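Local structure of cadherin-5 (Gallus gallus, 3PPE) at residues I179-D184 with T189-T194. The protein mediates calcium-dependent, homophilic cell-cell adhesion at endothelial junctions, the chain here comprising its first two extracellular cadherin domains. Sequence-based numbering, arbitrary orientation. Where two conformers were deposited one is given.
Sequences IVKAKD and TGESST. With CA (calcium ion), chain D.
A182 is tied to the 189-194 segment by two hydrogen bonds, one through its N and one through its O. A182 N donates to S193 O (2.8 Å, 165° at the hydrogen), and A182 O accepts from the hydroxyl T189 OG1 at 3.2 Å, a side-chain donor lying almost in line with the carbonyl. T189 presents OG1 because that atom stands anti to the backbone N (chi1 -174°). Beside the A182-S193 hydrogen bond run two CA-H...O contacts, K181 CA to S193 O at 3.2 Å and T194 CA to V180 O at 3.1 Å, as befits K181 and T194, a non-hydrogen-bonded antiparallel pair. The hairpin joins strands 175-184 and 194-202, neighbours in one sheet of the second cadherin domain's β-sandwich. D184 OD1 binds, at 2.6 Å, a calcium ion at the junction of the two domains, shared with N98, N100 O, D130, D132 and H139 O. S193 OG is hydrogen-bonded to P102 O in the same linker region. Apolar packing rests on the extended chain of K181, whose CG lies 3.9 Å from T194 CG2; farther along, this chain crosses the T189 side chain at about a right angle, with K181 CE 3.9 Å from T189 CG2. K183 CB flanks T189 CB at 4.1 Å.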
ATOM      1  N   ILE A 179     -43.879   9.235   3.203  1.00 13.08           N
ATOM      2  CA  ILE A 179     -42.685   8.432   3.477  0.50 12.26           C
ATOM      3  C   ILE A 179     -41.516   8.982   2.687  1.00 11.69           C
ATOM      4  O   ILE A 179     -41.616   9.186   1.465  1.00 11.04           O
ATOM      5  CB  ILE A 179     -42.890   6.934   3.122  0.50 12.13           C
ATOM      6  CG1 ILE A 179     -44.180   6.380   3.746  0.50 12.45           C
ATOM      7  CG2 ILE A 179     -41.659   6.103   3.549  0.50 12.10           C
ATOM      8  CD1 ILE A 179     -44.233   6.431   5.280  0.50 11.86           C
ATOM      9  N   VAL A 180     -40.418   9.243   3.390  1.00 11.42           N
ATOM     10  CA  VAL A 180     -39.227   9.753   2.744  0.50 11.10           C
ATOM     11  C   VAL A 180     -38.132   8.674   2.803  1.00 10.92           C
ATOM     12  O   VAL A 180     -38.127   7.818   3.691  1.00 10.72           O
ATOM     13  CB  VAL A 180     -38.815  11.158   3.350  0.50 11.72           C
ATOM     14  CG1 VAL A 180     -38.413  11.041   4.822  0.50 11.28           C
ATOM     15  CG2 VAL A 180     -37.725  11.866   2.512  0.50 10.81           C
ATOM     16  N   LYS A 181     -37.233   8.680   1.828  1.00 11.32           N
ATOM     17  CA  LYS A 181     -36.156   7.733   1.784  1.00 11.52           C
ATOM     18  C   LYS A 181     -34.890   8.534   1.474  1.00 11.59           C
ATOM     19  O   LYS A 181     -34.905   9.489   0.665  1.00 12.59           O
ATOM     20  CB  LYS A 181     -36.413   6.702   0.666  1.00 12.61           C
ATOM     21  CG  LYS A 181     -35.381   5.534   0.627  1.00 14.25           C
ATOM     22  CD  LYS A 181     -35.800   4.408  -0.334  1.00 15.74           C
ATOM     23  CE  LYS A 181     -35.127   3.056   0.064  1.00 21.50           C
ATOM     24  NZ  LYS A 181     -35.281   2.026  -1.069  1.00 27.65           N
ATOM     25  N   ALA A 182     -33.790   8.152   2.115  1.00 10.56           N
ATOM     26  CA  ALA A 182     -32.499   8.786   1.872  1.00 10.17           C
ATOM     27  C   ALA A 182     -31.499   7.798   1.281  1.00 11.15           C
ATOM     28  O   ALA A 182     -31.638   6.586   1.447  1.00 11.65           O
ATOM     29  CB  ALA A 182     -31.955   9.392   3.155  1.00  9.69           C
ATOM     30  N   LYS A 183     -30.492   8.324   0.593  1.00 11.65           N
ATOM     31  CA  LYS A 183     -29.628   7.503  -0.250  1.00 11.91           C
ATOM     32  C   LYS A 183     -28.417   8.293  -0.732  1.00 10.37           C
ATOM     33  O   LYS A 183     -28.556   9.297  -1.429  1.00 11.19           O
ATOM     34  CB  LYS A 183     -30.410   6.956  -1.445  1.00 12.46           C
ATOM     35  CG  LYS A 183     -29.540   6.319  -2.516  1.00 15.96           C
ATOM     36  CD  LYS A 183     -30.381   5.573  -3.539  1.00 15.10           C
ATOM     37  CE  LYS A 183     -31.317   6.515  -4.277  1.00 21.54           C
ATOM     38  NZ  LYS A 183     -30.715   7.020  -5.542  1.00 24.89           N
ATOM     39  N   ASP A 184     -27.228   7.832  -0.357  1.00  9.28           N
ATOM     40  CA  ASP A 184     -25.996   8.543  -0.672  1.00 10.06           C
ATOM     41  C   ASP A 184     -25.690   8.482  -2.165  1.00  9.92           C
ATOM     42  O   ASP A 184     -26.231   7.643  -2.885  1.00  9.21           O
ATOM     43  CB  ASP A 184     -24.825   7.969   0.128  1.00  8.61           C
ATOM     44  CG  ASP A 184     -24.350   6.634  -0.411  1.00 11.66           C
ATOM     45  OD1 ASP A 184     -23.654   5.906   0.328  1.00 11.71           O
ATOM     46  OD2 ASP A 184     -24.673   6.312  -1.573  1.00 12.55           O
ATOM     47  N   THR A 189     -28.467   2.506  -0.038  1.00 21.94           N
ATOM     48  CA  THR A 189     -29.555   2.525   0.929  1.00 24.69           C
ATOM     49  C   THR A 189     -29.972   1.110   1.317  1.00 28.06           C
ATOM     50  O   THR A 189     -29.277   0.142   1.010  1.00 29.73           O
ATOM     51  CB  THR A 189     -30.783   3.280   0.387  1.00 23.66           C
ATOM     52  OG1 THR A 189     -31.769   3.402   1.418  1.00 23.60           O
ATOM     53  CG2 THR A 189     -31.383   2.537  -0.796  1.00 21.54           C
ATOM     54  N   GLY A 190     -31.111   0.998   1.993  1.00 31.74           N
ATOM     55  CA  GLY A 190     -31.400   1.835   3.142  1.00 35.57           C
ATOM     56  C   GLY A 190     -32.539   1.187   3.904  1.00 37.01           C
ATOM     57  O   GLY A 190     -33.649   1.055   3.388  1.00 37.10           O
ATOM     58  N   GLU A 191     -32.263   0.783   5.140  1.00 39.12           N
ATOM     59  CA  GLU A 191     -33.168   1.045   6.253  1.00 39.60           C
ATOM     60  C   GLU A 191     -32.305   0.902   7.502  1.00 39.40           C
ATOM     61  O   GLU A 191     -31.988  -0.210   7.925  1.00 41.24           O
ATOM     62  CB  GLU A 191     -34.396   0.137   6.355  1.00 40.28           C
ATOM     63  CG  GLU A 191     -35.433   0.372   5.269  1.00 43.73           C
ATOM     64  CD  GLU A 191     -35.093  -0.342   3.975  1.00 48.87           C
ATOM     65  OE1 GLU A 191     -34.066  -1.051   3.938  1.00 51.37           O
ATOM     66  OE2 GLU A 191     -35.855  -0.195   2.996  1.00 48.94           O
ATOM     67  N   SER A 192     -31.927   2.033   8.087  1.00 37.93           N
ATOM     68  CA  SER A 192     -32.896   2.956   8.668  1.00 34.82           C
ATOM     69  C   SER A 192     -33.157   4.137   7.741  1.00 31.68           C
ATOM     70  O   SER A 192     -33.349   5.265   8.196  1.00 30.76           O
ATOM     71  CB  SER A 192     -32.411   3.453  10.031  1.00 35.80           C
ATOM     72  OG  SER A 192     -32.964   2.682  11.083  1.00 37.71           O
ATOM     73  N   SER A 193     -33.163   3.871   6.438  1.00 28.43           N
ATOM     74  CA  SER A 193     -32.997   4.922   5.441  1.00 23.84           C
ATOM     75  C   SER A 193     -34.346   5.451   4.967  1.00 21.68           C
ATOM     76  O   SER A 193     -34.425   6.181   3.980  1.00 20.44           O
ATOM     77  CB  SER A 193     -32.185   4.407   4.251  1.00 24.03           C
ATOM     78  OG  SER A 193     -30.810   4.310   4.575  1.00 22.49           O
ATOM     79  N   THR A 194     -35.407   5.078   5.678  1.00 18.97           N
ATOM     80  CA  THR A 194     -36.719   5.681   5.472  1.00 18.27           C
ATOM     81  C   THR A 194     -37.242   6.313   6.757  1.00 16.27           C
ATOM     82  O   THR A 194     -36.812   5.960   7.855  1.00 15.65           O
ATOM     83  CB  THR A 194     -37.742   4.647   4.966  1.00 18.40           C
ATOM     84  OG1 THR A 194     -37.936   3.636   5.962  1.00 20.85           O
ATOM     85  CG2 THR A 194     -37.252   3.998   3.680  1.00 19.95           C
TER
HETATM   86 CA    CA D 402     -22.319   6.437   2.517  1.00 11.18          CA